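Local coordinates for protein beta-galactosidase (Bacillus circulans subsp. alkalophilus, PDB 3TTY) that hydrolyses terminal beta-galactosidic bonds to release galactose, acting as a trimer whose TIM-barrel domain binds the sugar, at residues K91-V96 against S118-K123; I444-D449 against P466-R471; V529-W534 against A555-E560; R650-G655 against V669-R674. All coordinates share one frame; numbering follows the deposited sequence.

Contact 1: residues K91-V96 against S118-K123; sequences KKYPDV and SPTYRK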
loop_
_atom_site.group_PDB
_atom_site.type_symbol
_atom_site.label_atom_id
_atom_site.label_comp_id
_atom_site.label_asym_id
_atom_site.label_seq_id
_atom_site.Cartn_x
_atom_site.Cartn_y
_atom_site.Cartn_z
ATOM N N LYS A 91 -21.154 -21.324 -12.166
ATOM C CA LYS A 91 -21.556 -20.887 -13.490
ATOM C C LYS A 91 -23.081 -20.822 -13.638
ATOM O O LYS A 91 -23.625 -19.822 -14.088
ATOM C CB LYS A 91 -20.969 -21.817 -14.557
ATOM C CG LYS A 91 -21.161 -21.297 -15.963
ATOM C CD LYS A 91 -22.239 -22.074 -16.700
ATOM C CE LYS A 91 -22.547 -21.447 -18.067
ATOM N NZ LYS A 91 -23.545 -22.246 -18.840
ATOM N N LYS A 92 -23.762 -21.905 -13.279
ATOM C CA LYS A 92 -25.209 -21.966 -13.412
ATOM C C LYS A 92 -25.941 -21.178 -12.327
ATOM O O LYS A 92 -27.009 -20.625 -12.589
ATOM C CB LYS A 92 -25.682 -23.416 -13.392
ATOM C CG LYS A 92 -25.225 -24.239 -14.579
ATOM C CD LYS A 92 -25.343 -25.734 -14.279
ATOM C CE LYS A 92 -25.423 -26.564 -15.550
ATOM N NZ LYS A 92 -24.330 -26.292 -16.533
ATOM N N TYR A 93 -25.386 -21.134 -11.114
ATOM C CA TYR A 93 -26.085 -20.495 -9.985
ATOM C C TYR A 93 -25.205 -19.461 -9.284
ATOM O O TYR A 93 -24.709 -19.693 -8.172
ATOM C CB TYR A 93 -26.618 -21.545 -8.989
ATOM C CG TYR A 93 -27.533 -22.562 -9.643
ATOM C CD1 TYR A 93 -28.904 -22.335 -9.753
ATOM C CD2 TYR A 93 -27.019 -23.739 -10.175
ATOM C CE1 TYR A 93 -29.735 -23.261 -10.375
ATOM C CE2 TYR A 93 -27.830 -24.660 -10.792
ATOM C CZ TYR A 93 -29.180 -24.424 -10.894
ATOM O OH TYR A 93 -29.963 -25.362 -11.510
ATOM N N PRO A 94 -25.025 -18.305 -9.933
ATOM C CA PRO A 94 -24.155 -17.237 -9.433
ATOM C C PRO A 94 -24.534 -16.742 -8.022
ATOM O O PRO A 94 -23.686 -16.116 -7.382
ATOM C CB PRO A 94 -24.314 -16.106 -10.474
ATOM C CG PRO A 94 -24.981 -16.705 -11.642
ATOM C CD PRO A 94 -25.765 -17.907 -11.140
ATOM N N ASP A 95 -25.749 -17.018 -7.535
ATOM C CA ASP A 95 -26.118 -16.633 -6.157
ATOM C C ASP A 95 -25.206 -17.326 -5.148
ATOM O O ASP A 95 -25.149 -16.982 -3.978
ATOM C CB ASP A 95 -27.595 -16.960 -5.850
ATOM C CG ASP A 95 -27.856 -18.457 -5.736
ATOM O OD1 ASP A 95 -28.137 -19.094 -6.771
ATOM O OD2 ASP A 95 -27.778 -18.993 -4.613
ATOM N N VAL A 96 -24.467 -18.307 -5.622
ATOM C CA VAL A 96 -23.541 -19.036 -4.776
ATOM C C VAL A 96 -22.269 -18.215 -4.522
ATOM O O VAL A 96 -21.563 -18.420 -3.539
ATOM C CB VAL A 96 -23.257 -20.402 -5.419
ATOM C CG1 VAL A 96 -21.772 -20.605 -5.691
ATOM C CG2 VAL A 96 -23.879 -21.510 -4.581
ATOM N N SER A 118 -26.961 -17.977 0.595
ATOM C CA SER A 118 -27.322 -18.412 -0.751
ATOM C C SER A 118 -28.306 -19.584 -0.756
ATOM O O SER A 118 -28.051 -20.626 -0.163
ATOM C CB SER A 118 -26.061 -18.777 -1.532
ATOM O OG SER A 118 -26.360 -19.602 -2.641
ATOM N N PRO A 119 -29.444 -19.416 -1.444
ATOM C CA PRO A 119 -30.414 -20.513 -1.490
ATOM C C PRO A 119 -29.844 -21.736 -2.213
ATOM O O PRO A 119 -30.127 -22.878 -1.843
ATOM C CB PRO A 119 -31.594 -19.921 -2.284
ATOM C CG PRO A 119 -31.380 -18.441 -2.279
ATOM C CD PRO A 119 -29.905 -18.218 -2.171
ATOM N N THR A 120 -29.053 -21.509 -3.247
ATOM C CA THR A 120 -28.471 -22.630 -3.973
ATOM C C THR A 120 -27.477 -23.397 -3.115
ATOM O O THR A 120 -27.571 -24.611 -2.980
ATOM C CB THR A 120 -27.818 -22.186 -5.269
ATOM O OG1 THR A 120 -28.840 -21.697 -6.140
ATOM C CG2 THR A 120 -27.086 -23.356 -5.923
ATOM N N TYR A 121 -26.546 -22.676 -2.508
ATOM C CA TYR A 121 -25.546 -23.294 -1.650
ATOM C C TYR A 121 -26.171 -24.080 -0.491
ATOM O O TYR A 121 -25.754 -25.196 -0.186
ATOM C CB TYR A 121 -24.592 -22.235 -1.108
ATOM C CG TYR A 121 -23.585 -22.790 -0.133
ATOM C CD1 TYR A 121 -22.540 -23.581 -0.568
ATOM C CD2 TYR A 121 -23.678 -22.517 1.222
ATOM C CE1 TYR A 121 -21.614 -24.085 0.314
ATOM C CE2 TYR A 121 -22.758 -23.031 2.118
ATOM C CZ TYR A 121 -21.733 -23.816 1.657
ATOM O OH TYR A 121 -20.813 -24.333 2.537
ATOM N N ARG A 122 -27.157 -23.490 0.171
ATOM C CA ARG A 122 -27.789 -24.166 1.293
ATOM C C ARG A 122 -28.550 -25.404 0.833
ATOM O O ARG A 122 -28.498 -26.437 1.491
ATOM C CB ARG A 122 -28.688 -23.220 2.082
ATOM C CG ARG A 122 -27.902 -22.202 2.890
ATOM C CD ARG A 122 -28.697 -21.733 4.087
ATOM N NE ARG A 122 -28.093 -20.576 4.739
ATOM C CZ ARG A 122 -28.506 -20.081 5.904
ATOM N NH1 ARG A 122 -29.522 -20.663 6.537
ATOM N NH2 ARG A 122 -27.901 -19.016 6.438
ATOM N N LYS A 123 -29.230 -25.305 -0.307
ATOM C CA LYS A 123 -29.926 -26.457 -0.893
ATOM C C LYS A 123 -28.986 -27.637 -1.169
ATOM O O LYS A 123 -29.220 -28.747 -0.702
ATOM C CB LYS A 123 -30.677 -26.061 -2.176
ATOM C CG LYS A 123 -31.367 -27.211 -2.889
ATOM C CD LYS A 123 -32.141 -26.717 -4.103
ATOM C CE LYS A 123 -32.657 -27.877 -4.952
ATOM N NZ LYS A 123 -33.384 -27.401 -6.188
#

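Contact 2: residues I444-D449 against P466-R471; sequences ISVEED and PGFAER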
loop_
_atom_site.group_PDB
_atom_site.type_symbol
_atom_site.label_atom_id
_atom_site.label_comp_id
_atom_site.label_asym_id
_atom_site.label_seq_id
_atom_site.Cartn_x
_atom_site.Cartn_y
_atom_site.Cartn_z
ATOM N N ILE A 444 -10.461 -17.686 28.719
ATOM C CA ILE A 444 -11.893 -17.897 28.937
ATOM C C ILE A 444 -12.752 -16.822 28.288
ATOM O O ILE A 444 -12.268 -15.740 27.978
ATOM C CB ILE A 444 -12.241 -17.943 30.444
ATOM C CG1 ILE A 444 -11.931 -16.596 31.113
ATOM C CG2 ILE A 444 -11.503 -19.090 31.135
ATOM C CD1 ILE A 444 -12.640 -16.408 32.454
ATOM N N SER A 445 -14.028 -17.134 28.068
ATOM C CA SER A 445 -14.979 -16.132 27.607
ATOM C C SER A 445 -15.349 -15.183 28.761
ATOM O O SER A 445 -15.120 -15.487 29.944
ATOM C CB SER A 445 -16.237 -16.791 27.051
ATOM O OG SER A 445 -17.183 -17.034 28.082
ATOM N N VAL A 446 -15.907 -14.032 28.411
ATOM C CA VAL A 446 -16.393 -13.109 29.410
ATOM C C VAL A 446 -17.569 -13.705 30.179
ATOM O O VAL A 446 -17.973 -13.149 31.198
ATOM C CB VAL A 446 -16.819 -11.755 28.788
ATOM C CG1 VAL A 446 -15.622 -11.031 28.226
ATOM C CG2 VAL A 446 -17.902 -11.958 27.720
ATOM N N GLU A 447 -18.107 -14.829 29.693
ATOM C CA GLU A 447 -19.282 -15.474 30.286
ATOM C C GLU A 447 -18.973 -16.700 31.136
ATOM O O GLU A 447 -19.880 -17.301 31.705
ATOM C CB GLU A 447 -20.258 -15.906 29.198
ATOM C CG GLU A 447 -20.918 -14.762 28.495
ATOM C CD GLU A 447 -21.446 -15.144 27.132
ATOM O OE1 GLU A 447 -21.330 -14.304 26.197
ATOM O OE2 GLU A 447 -21.973 -16.280 27.002
ATOM N N GLU A 448 -17.711 -17.096 31.192
ATOM C CA GLU A 448 -17.327 -18.308 31.907
ATOM C C GLU A 448 -17.665 -18.215 33.405
ATOM O O GLU A 448 -17.587 -17.145 34.003
ATOM C CB GLU A 448 -15.826 -18.569 31.723
ATOM C CG GLU A 448 -15.352 -19.889 32.302
ATOM C CD GLU A 448 -16.083 -21.069 31.699
ATOM O OE1 GLU A 448 -16.002 -21.248 30.468
ATOM O OE2 GLU A 448 -16.755 -21.810 32.452
ATOM N N ASP A 449 -18.048 -19.342 33.994
ATOM C CA ASP A 449 -18.230 -19.442 35.435
ATOM C C ASP A 449 -16.906 -19.094 36.124
ATOM O O ASP A 449 -15.910 -19.778 35.941
ATOM C CB ASP A 449 -18.682 -20.860 35.802
ATOM C CG ASP A 449 -18.503 -21.172 37.283
ATOM O OD1 ASP A 449 -18.624 -20.250 38.121
ATOM O OD2 ASP A 449 -18.232 -22.352 37.604
ATOM N N PRO A 466 -24.144 -7.170 29.182
ATOM C CA PRO A 466 -25.083 -7.322 30.301
ATOM C C PRO A 466 -24.678 -8.495 31.186
ATOM O O PRO A 466 -24.258 -9.545 30.669
ATOM C CB PRO A 466 -26.417 -7.622 29.610
ATOM C CG PRO A 466 -26.278 -7.039 28.239
ATOM C CD PRO A 466 -24.825 -7.209 27.876
ATOM N N GLY A 467 -24.792 -8.308 32.498
ATOM C CA GLY A 467 -24.454 -9.345 33.457
ATOM C C GLY A 467 -22.971 -9.462 33.787
ATOM O O GLY A 467 -22.603 -10.085 34.783
ATOM N N PHE A 468 -22.111 -8.875 32.963
ATOM C CA PHE A 468 -20.677 -9.009 33.186
ATOM C C PHE A 468 -20.217 -8.320 34.476
ATOM O O PHE A 468 -19.603 -8.957 35.338
ATOM C CB PHE A 468 -19.884 -8.531 31.963
ATOM C CG PHE A 468 -18.380 -8.580 32.136
ATOM C CD1 PHE A 468 -17.669 -9.726 31.847
ATOM C CD2 PHE A 468 -17.680 -7.457 32.537
ATOM C CE1 PHE A 468 -16.281 -9.765 31.977
ATOM C CE2 PHE A 468 -16.300 -7.489 32.674
ATOM C CZ PHE A 468 -15.597 -8.649 32.392
ATOM N N ALA A 469 -20.505 -7.032 34.615
ATOM C CA ALA A 469 -20.103 -6.308 35.828
ATOM C C ALA A 469 -20.595 -6.994 37.107
ATOM O O ALA A 469 -19.858 -7.098 38.080
ATOM C CB ALA A 469 -20.577 -4.864 35.790
ATOM N N GLU A 470 -21.840 -7.459 37.089
ATOM C CA GLU A 470 -22.426 -8.132 38.237
ATOM C C GLU A 470 -21.629 -9.390 38.533
ATOM O O GLU A 470 -21.308 -9.700 39.694
ATOM C CB GLU A 470 -23.879 -8.493 37.941
ATOM C CG GLU A 470 -24.737 -8.763 39.167
ATOM C CD GLU A 470 -26.224 -8.888 38.816
ATOM O OE1 GLU A 470 -26.635 -8.338 37.764
ATOM O OE2 GLU A 470 -26.975 -9.540 39.582
ATOM N N ARG A 471 -21.300 -10.104 37.462
ATOM C CA ARG A 471 -20.556 -11.345 37.574
ATOM C C ARG A 471 -19.182 -11.106 38.206
ATOM O O ARG A 471 -18.787 -11.848 39.094
ATOM C CB ARG A 471 -20.458 -12.033 36.211
ATOM C CG ARG A 471 -20.211 -13.545 36.258
ATOM C CD ARG A 471 -20.732 -14.251 34.985
ATOM N NE ARG A 471 -20.307 -13.549 33.779
ATOM C CZ ARG A 471 -21.135 -13.040 32.868
ATOM N NH1 ARG A 471 -22.452 -13.181 33.000
ATOM N NH2 ARG A 471 -20.643 -12.393 31.814
HETATM O O HOH W 1 -17.900 -14.369 33.646
#

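Contact 3: residues V529-W534 against A555-E560; sequences VLRQDW and AEVLAE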
loop_
_atom_site.group_PDB
_atom_site.type_symbol
_atom_site.label_atom_id
_atom_site.label_comp_id
_atom_site.label_asym_id
_atom_site.label_seq_id
_atom_site.Cartn_x
_atom_site.Cartn_y
_atom_site.Cartn_z
ATOM N N VAL A 529 6.155 4.333 38.458
ATOM C CA VAL A 529 6.987 4.566 39.632
ATOM C C VAL A 529 6.308 4.053 40.881
ATOM O O VAL A 529 5.355 4.657 41.356
ATOM C CB VAL A 529 7.234 6.060 39.847
ATOM C CG1 VAL A 529 8.126 6.280 41.076
ATOM C CG2 VAL A 529 7.837 6.686 38.600
ATOM N N LEU A 530 6.797 2.946 41.428
ATOM C CA LEU A 530 6.196 2.405 42.639
ATOM C C LEU A 530 6.308 3.305 43.876
ATOM O O LEU A 530 7.344 3.922 44.133
ATOM C CB LEU A 530 6.700 0.998 42.923
ATOM C CG LEU A 530 5.814 0.037 42.140
ATOM C CD1 LEU A 530 6.416 -0.270 40.754
ATOM C CD2 LEU A 530 5.544 -1.208 42.937
ATOM N N ARG A 531 5.215 3.385 44.624
ATOM C CA ARG A 531 5.181 4.213 45.821
ATOM C C ARG A 531 6.163 3.663 46.839
ATOM O O ARG A 531 6.867 4.421 47.511
ATOM C CB ARG A 531 3.778 4.232 46.411
ATOM C CG ARG A 531 2.791 5.051 45.612
ATOM C CD ARG A 531 2.896 6.510 45.977
ATOM N NE ARG A 531 1.594 7.164 45.913
ATOM C CZ ARG A 531 0.636 7.004 46.819
ATOM N NH1 ARG A 531 0.826 6.199 47.862
ATOM N NH2 ARG A 531 -0.515 7.647 46.677
ATOM N N GLN A 532 6.209 2.337 46.933
ATOM C CA GLN A 532 7.137 1.646 47.819
ATOM C C GLN A 532 7.325 0.226 47.319
ATOM O O GLN A 532 6.499 -0.285 46.562
ATOM C CB GLN A 532 6.610 1.637 49.255
ATOM C CG GLN A 532 5.251 0.976 49.403
ATOM C CD GLN A 532 4.521 1.384 50.683
ATOM O OE1 GLN A 532 4.503 2.560 51.056
ATOM N NE2 GLN A 532 3.917 0.408 51.357
ATOM N N ASP A 533 8.417 -0.409 47.723
ATOM C CA ASP A 533 8.658 -1.779 47.310
ATOM C C ASP A 533 7.396 -2.566 47.645
ATOM O O ASP A 533 6.831 -2.421 48.725
ATOM C CB ASP A 533 9.889 -2.365 48.014
ATOM C CG ASP A 533 11.206 -1.724 47.556
ATOM O OD1 ASP A 533 11.179 -0.704 46.833
ATOM O OD2 ASP A 533 12.283 -2.244 47.933
ATOM N N TRP A 534 6.933 -3.365 46.694
ATOM C CA TRP A 534 5.757 -4.200 46.894
ATOM C C TRP A 534 5.975 -5.537 46.188
ATOM O O TRP A 534 5.869 -5.641 44.959
ATOM C CB TRP A 534 4.479 -3.499 46.400
ATOM C CG TRP A 534 3.266 -4.402 46.358
ATOM C CD1 TRP A 534 2.737 -5.119 47.399
ATOM C CD2 TRP A 534 2.436 -4.687 45.215
ATOM N NE1 TRP A 534 1.639 -5.834 46.973
ATOM C CE2 TRP A 534 1.437 -5.592 45.640
ATOM C CE3 TRP A 534 2.448 -4.274 43.878
ATOM C CZ2 TRP A 534 0.458 -6.083 44.775
ATOM C CZ3 TRP A 534 1.472 -4.765 43.019
ATOM C CH2 TRP A 534 0.490 -5.658 43.474
ATOM N N ALA A 555 -9.869 3.090 45.916
ATOM C CA ALA A 555 -8.673 2.292 45.669
ATOM C C ALA A 555 -7.392 2.899 46.247
ATOM O O ALA A 555 -7.201 4.114 46.247
ATOM C CB ALA A 555 -8.509 2.051 44.171
ATOM N N GLU A 556 -6.523 2.029 46.742
ATOM C CA GLU A 556 -5.179 2.407 47.162
ATOM C C GLU A 556 -4.288 2.560 45.934
ATOM O O GLU A 556 -4.405 1.787 44.979
ATOM C CB GLU A 556 -4.617 1.323 48.086
ATOM C CG GLU A 556 -3.161 1.491 48.500
ATOM C CD GLU A 556 -2.628 0.288 49.289
ATOM O OE1 GLU A 556 -3.298 -0.775 49.308
ATOM O OE2 GLU A 556 -1.537 0.400 49.887
ATOM N N VAL A 557 -3.413 3.564 45.956
ATOM C CA VAL A 557 -2.466 3.811 44.869
ATOM C C VAL A 557 -1.151 3.100 45.159
ATOM O O VAL A 557 -0.526 3.336 46.191
ATOM C CB VAL A 557 -2.196 5.325 44.685
ATOM C CG1 VAL A 557 -1.168 5.575 43.574
ATOM C CG2 VAL A 557 -3.497 6.076 44.394
ATOM N N LEU A 558 -0.738 2.217 44.253
ATOM C CA LEU A 558 0.492 1.455 44.445
ATOM C C LEU A 558 1.646 2.013 43.625
ATOM O O LEU A 558 2.810 1.766 43.945
ATOM C CB LEU A 558 0.274 -0.026 44.114
ATOM C CG LEU A 558 -0.815 -0.739 44.914
ATOM C CD1 LEU A 558 -0.928 -2.171 44.468
ATOM C CD2 LEU A 558 -0.538 -0.669 46.417
ATOM N N ALA A 559 1.321 2.768 42.576
ATOM C CA ALA A 559 2.326 3.334 41.677
ATOM C C ALA A 559 1.756 4.510 40.895
ATOM O O ALA A 559 0.561 4.550 40.610
ATOM C CB ALA A 559 2.867 2.273 40.720
ATOM N N GLU A 560 2.625 5.453 40.542
ATOM C CA GLU A 560 2.231 6.679 39.862
ATOM C C GLU A 560 3.050 6.908 38.603
ATOM O O GLU A 560 4.146 6.371 38.463
ATOM C CB GLU A 560 2.456 7.864 40.799
ATOM C CG GLU A 560 1.947 7.622 42.205
ATOM C CD GLU A 560 2.351 8.721 43.170
ATOM O OE1 GLU A 560 3.435 9.322 42.965
ATOM O OE2 GLU A 560 1.570 8.982 44.119
HETATM O O HOH W 2 5.055 7.067 43.211
HETATM O O HOH W 3 3.769 0.232 46.136
#

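Contact 4: residues R650-G655 against V669-R674; sequences RDLLTG and VMILER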
loop_
_atom_site.group_PDB
_atom_site.type_symbol
_atom_site.label_atom_id
_atom_site.label_comp_id
_atom_site.label_asym_id
_atom_site.label_seq_id
_atom_site.Cartn_x
_atom_site.Cartn_y
_atom_site.Cartn_z
ATOM N N ARG A 650 7.624 -40.269 36.761
ATOM C CA ARG A 650 8.324 -40.753 35.582
ATOM C C ARG A 650 8.016 -39.923 34.341
ATOM O O ARG A 650 6.938 -39.343 34.200
ATOM C CB ARG A 650 8.026 -42.234 35.319
ATOM C CG ARG A 650 6.573 -42.544 35.077
ATOM C CD ARG A 650 6.367 -44.002 34.708
ATOM N NE ARG A 650 4.956 -44.366 34.802
ATOM C CZ ARG A 650 4.227 -44.837 33.796
ATOM N NH1 ARG A 650 4.778 -45.029 32.600
ATOM N NH2 ARG A 650 2.947 -45.130 33.992
ATOM N N ASP A 651 8.992 -39.866 33.450
ATOM C CA ASP A 651 8.810 -39.269 32.152
ATOM C C ASP A 651 8.075 -40.280 31.283
ATOM O O ASP A 651 8.593 -41.354 31.005
ATOM C CB ASP A 651 10.167 -38.939 31.550
ATOM C CG ASP A 651 10.049 -38.183 30.258
ATOM O OD1 ASP A 651 8.939 -38.204 29.673
ATOM O OD2 ASP A 651 11.057 -37.575 29.829
ATOM N N LEU A 652 6.858 -39.949 30.872
ATOM C CA LEU A 652 6.050 -40.888 30.111
ATOM C C LEU A 652 6.761 -41.329 28.836
ATOM O O LEU A 652 6.585 -42.457 28.383
ATOM C CB LEU A 652 4.697 -40.265 29.766
ATOM C CG LEU A 652 3.453 -40.919 30.374
ATOM C CD1 LEU A 652 3.758 -41.603 31.710
ATOM C CD2 LEU A 652 2.326 -39.907 30.522
ATOM N N LEU A 653 7.579 -40.441 28.273
ATOM C CA LEU A 653 8.159 -40.663 26.952
ATOM C C LEU A 653 9.419 -41.536 26.967
ATOM O O LEU A 653 9.682 -42.258 26.004
ATOM C CB LEU A 653 8.442 -39.330 26.256
ATOM C CG LEU A 653 7.235 -38.456 25.898
ATOM C CD1 LEU A 653 7.691 -37.126 25.288
ATOM C CD2 LEU A 653 6.295 -39.190 24.955
ATOM N N THR A 654 10.190 -41.461 28.050
ATOM C CA THR A 654 11.385 -42.293 28.214
ATOM C C THR A 654 11.157 -43.487 29.145
ATOM O O THR A 654 11.897 -44.464 29.102
ATOM C CB THR A 654 12.586 -41.480 28.756
ATOM O OG1 THR A 654 12.280 -40.964 30.059
ATOM C CG2 THR A 654 12.921 -40.330 27.825
ATOM N N GLY A 655 10.131 -43.406 29.981
ATOM C CA GLY A 655 9.879 -44.425 30.982
ATOM C C GLY A 655 10.760 -44.260 32.218
ATOM O O GLY A 655 10.624 -45.011 33.186
ATOM N N VAL A 669 11.026 -32.769 24.923
ATOM C CA VAL A 669 9.728 -32.815 25.582
ATOM C C VAL A 669 9.755 -33.925 26.624
ATOM O O VAL A 669 10.190 -35.040 26.337
ATOM C CB VAL A 669 8.576 -33.104 24.576
ATOM C CG1 VAL A 669 7.251 -33.298 25.298
ATOM C CG2 VAL A 669 8.467 -31.991 23.545
ATOM N N MET A 670 9.304 -33.605 27.834
ATOM C CA MET A 670 9.097 -34.604 28.866
ATOM C C MET A 670 7.663 -34.458 29.338
ATOM O O MET A 670 7.105 -33.362 29.335
ATOM C CB MET A 670 10.055 -34.382 30.041
ATOM C CG MET A 670 11.524 -34.193 29.635
ATOM S SD MET A 670 12.611 -33.722 31.001
ATOM C CE MET A 670 12.359 -35.114 32.097
ATOM N N ILE A 671 7.063 -35.571 29.727
ATOM C CA ILE A 671 5.739 -35.552 30.313
ATOM C C ILE A 671 5.829 -36.252 31.661
ATOM O O ILE A 671 5.758 -37.481 31.747
ATOM C CB ILE A 671 4.711 -36.253 29.410
ATOM C CG1 ILE A 671 4.756 -35.669 27.995
ATOM C CG2 ILE A 671 3.325 -36.137 29.994
ATOM C CD1 ILE A 671 3.878 -36.405 27.017
ATOM N N LEU A 672 6.004 -35.456 32.708
ATOM C CA LEU A 672 6.171 -35.978 34.054
ATOM C C LEU A 672 4.843 -36.409 34.628
ATOM O O LEU A 672 3.924 -35.608 34.726
ATOM C CB LEU A 672 6.795 -34.913 34.945
ATOM C CG LEU A 672 8.324 -34.843 34.969
ATOM C CD1 LEU A 672 8.967 -35.666 33.841
ATOM C CD2 LEU A 672 8.799 -33.398 34.961
ATOM N N GLU A 673 4.748 -37.679 35.007
ATOM C CA GLU A 673 3.553 -38.224 35.642
ATOM C C GLU A 673 3.700 -38.195 37.161
ATOM O O GLU A 673 4.589 -38.843 37.714
ATOM C CB GLU A 673 3.312 -39.662 35.169
ATOM C CG GLU A 673 2.081 -40.336 35.748
ATOM C CD GLU A 673 1.891 -41.747 35.216
ATOM O OE1 GLU A 673 2.843 -42.546 35.322
ATOM O OE2 GLU A 673 0.798 -42.056 34.686
ATOM N N ARG A 674 2.830 -37.441 37.830
ATOM C CA ARG A 674 2.868 -37.321 39.287
ATOM C C ARG A 674 1.459 -37.278 39.885
ATOM O O ARG A 674 0.472 -37.503 39.187
ATOM C CB ARG A 674 3.666 -36.083 39.695
ATOM C CG ARG A 674 3.205 -34.810 39.015
ATOM C CD ARG A 674 3.926 -33.584 39.565
ATOM N NE ARG A 674 3.267 -32.332 39.184
ATOM C CZ ARG A 674 2.315 -31.728 39.898
ATOM N NH1 ARG A 674 1.896 -32.254 41.049
ATOM N NH2 ARG A 674 1.778 -30.588 39.471
HETATM O O HOH W 4 11.476 -37.150 27.369
#

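Contact 1: residues K91-V96 against S118-K123
The N-terminal end of helix 119-135, in the TIM-barrel domain and close to the zinc site, is gripped here by Asp95 of the short 3-10 turn 94-96. Ser118 is the N-cap: its OG accepts from Tyr121 N at 3.1 Å, nearly straight at 171°, and the same hydroxyl donates to Asp95 OD2 at 2.5 Å. Asp95 OD2 also takes the N-H of Thr120 (3.1 Å), so this one oxygen has two donors, the amide on its syn side and the serine on its anti side, both somewhat out of the carboxylate plane. The other oxygen, OD1, receives Thr120 OG1 on its syn lone pair. With both oxygens engaged, the carboxylate is fixed in rotation, and the nearby helix N-terminus would probably stabilise its negative charge. Apolar contacts flank this cluster. Val96 CG2 rests 3.6 Å from Tyr121 CB, while the ring of Tyr121 leads away to bond through OH to Thr82 O. Ser118 touches the cysteine site that binds zinc, and Val96 has a backbone bond to Cys115, one of the zinc ligands. Beside Val96, chi1 of -66° sets Thr120 OG1 anti to the carbonyl carbon, which leaves CG2 anti to the backbone N, 3.6 Å from Tyr93 CB.

Contact 2: residues I444-D449 against P466-R471
Arg471 reaches Val446 with CG anti to its backbone N (chi1 -157°) and a bend at chi3 (47°) that turns the guanidinium toward the carbonyl. Phe468, one helical turn earlier, also has CG anti to N, which brings its ring edge up to the same residue. Arg471 NH2 donates to Val446 O at 2.8 Å; the donor stands above the carbonyl plane, and the oxygen is tilted from the guanidinium plane. Val446 O also lies in the plane of the Phe468 ring, 3.5 Å from CD1, while Val446 CB is 3.8 Å from that ring carbon. The acceptor belongs to a type I beta turn from Ser445 to Glu448, following strand 441-444 of the mixed sheet in the trimerisation domain; Arg471 and Phe468 belong to the first turn of helix 468-477. Within the beta turn, Ser445 OG accepts from Glu447 N at 2.9 Å, an ST turn. A water accepts from Arg471 NE and donates to Val446 O (2.7 Å) and Glu448 O (2.8 Å), so the guanidinium reaches Val446 O both directly and through the water, and Glu448 O through the water alone. A leucine in place of Arg471 would probably leave Val446 O without its direct donor and the water without the N-H it accepts. Glu447 passes its CA over one face of the guanidinium, 3.7 Å from Arg471 NH2.

Contact 3: residues V529-W534 against A555-E560
Trp534 and Leu558 make the close apolar end of this contact: Leu558 CD1 sits over the face of the six-membered ring, 3.8 Å from its centroid and 12° off the normal, a CH-pi contact. Trp534 CG anti to N (chi1 170°) swings the indole back toward the strand, and its other neighbours include Leu572. Nearby, Leu530 CG meets Ala559 CB at 4.0 Å, and a water donates to both Gln532 O and Leu558 O. The two segments are antiparallel neighbours in the mixed sheet of the trimerisation domain, strands 525-530 and 556-561. Val529 and Glu560 form a hydrogen-bonded pair, with Val529 N to Glu560 O at 2.9 Å and Glu560 N to Val529 O at 3.0 Å, and Leu530 and Ala559 the non-hydrogen-bonded pair beside it. On its other side, strand 556-561 has a classic beta bulge against strand 570-577, with Leu558 and Ala559 set opposite Leu572. Arg531 N, just past the strand end, still makes a nearly straight bond to Leu558 O. The solvent-facing side carries Arg531, exposed yet held by a salt bridge. Its chain, bent at chi2 and chi3, brings NE to Glu560 OE2 at 2.6 Å, in the guanidinium plane but from above the carboxylate plane, the two planes being 88° apart. Val557 CB lies over a guanidinium face, 3.5 Å from Arg531 NH2. On this side a second water donates to Val529 O and, weakly, to Glu560 OE1.

Contact 4: residues R650-G655 against V669-R674
Segments 650-655 and 669-674 run antiparallel at first, with Glu673 N donating to Arg650 O at 2.9 Å, and the pairing ends after Asp651, where the chain turns and Leu652 N still bonds Ile671 O at 2.8 Å. The CG of Asp651, anti to N (chi1 -174°), places OD1 between two amides, Ile671 N across the contact at 3.2 Å and Leu653 N of its own segment at 3.0 Å, which arrive from opposite faces of the carboxylate plane. Asp651 OD2 receives a water that also donates to Val669 O, and packs 3.4 Å from Met670 CB. With an alanine in place of Asp651, the amides of Ile671 and Leu653 would probably lose their shared acceptor, and the water its link to the turn. Leu653 CD1 meets Val669 CG1 at 3.9 Å, and Leu652 CD2 packs on Ile671 CG2; Leu653 and Val669 also touch helix 326-336 of the TIM-barrel domain. At the exposed end Arg650 and Glu673 lie side by side. Glu673 OE1 sits over a face of the guanidinium, 2.8 Å from Arg650 NE in a salt bridge, the two planes 65° apart; Leu652 CD1 lies over the same face. The bond from Asp651 OD1 to the amide two residues on defines an Asx turn, at the end of the short, weakly bonded strand 649-651, beside strand 669-674 in the antiparallel sheet of the C-terminal domain.

None of the four contacts touches another; the nearest pair, contacts 2 and 3, have centres about 29 Å apart. Contact 1 lies in the TIM barrel, contacts 2 and 3 in the trimerisation domain, contact 4 in the C-terminal domain. Contacts 1 and 4 are the more buried, with four of seven and five of nine touching residues buried, while contact 3, with two of eight, lies nearer the surface. Contacts 2 and 3 share one mixed sheet: a turn beyond an edge strand meets a helix in one, two strands pair in the other. A carboxylate collects donors in contacts 1 and 4, whereas an arginine donates to a turn carbonyl in contact 2. Arginine-glutamate salt bridges flank the strand pairs of contacts 3 and 4.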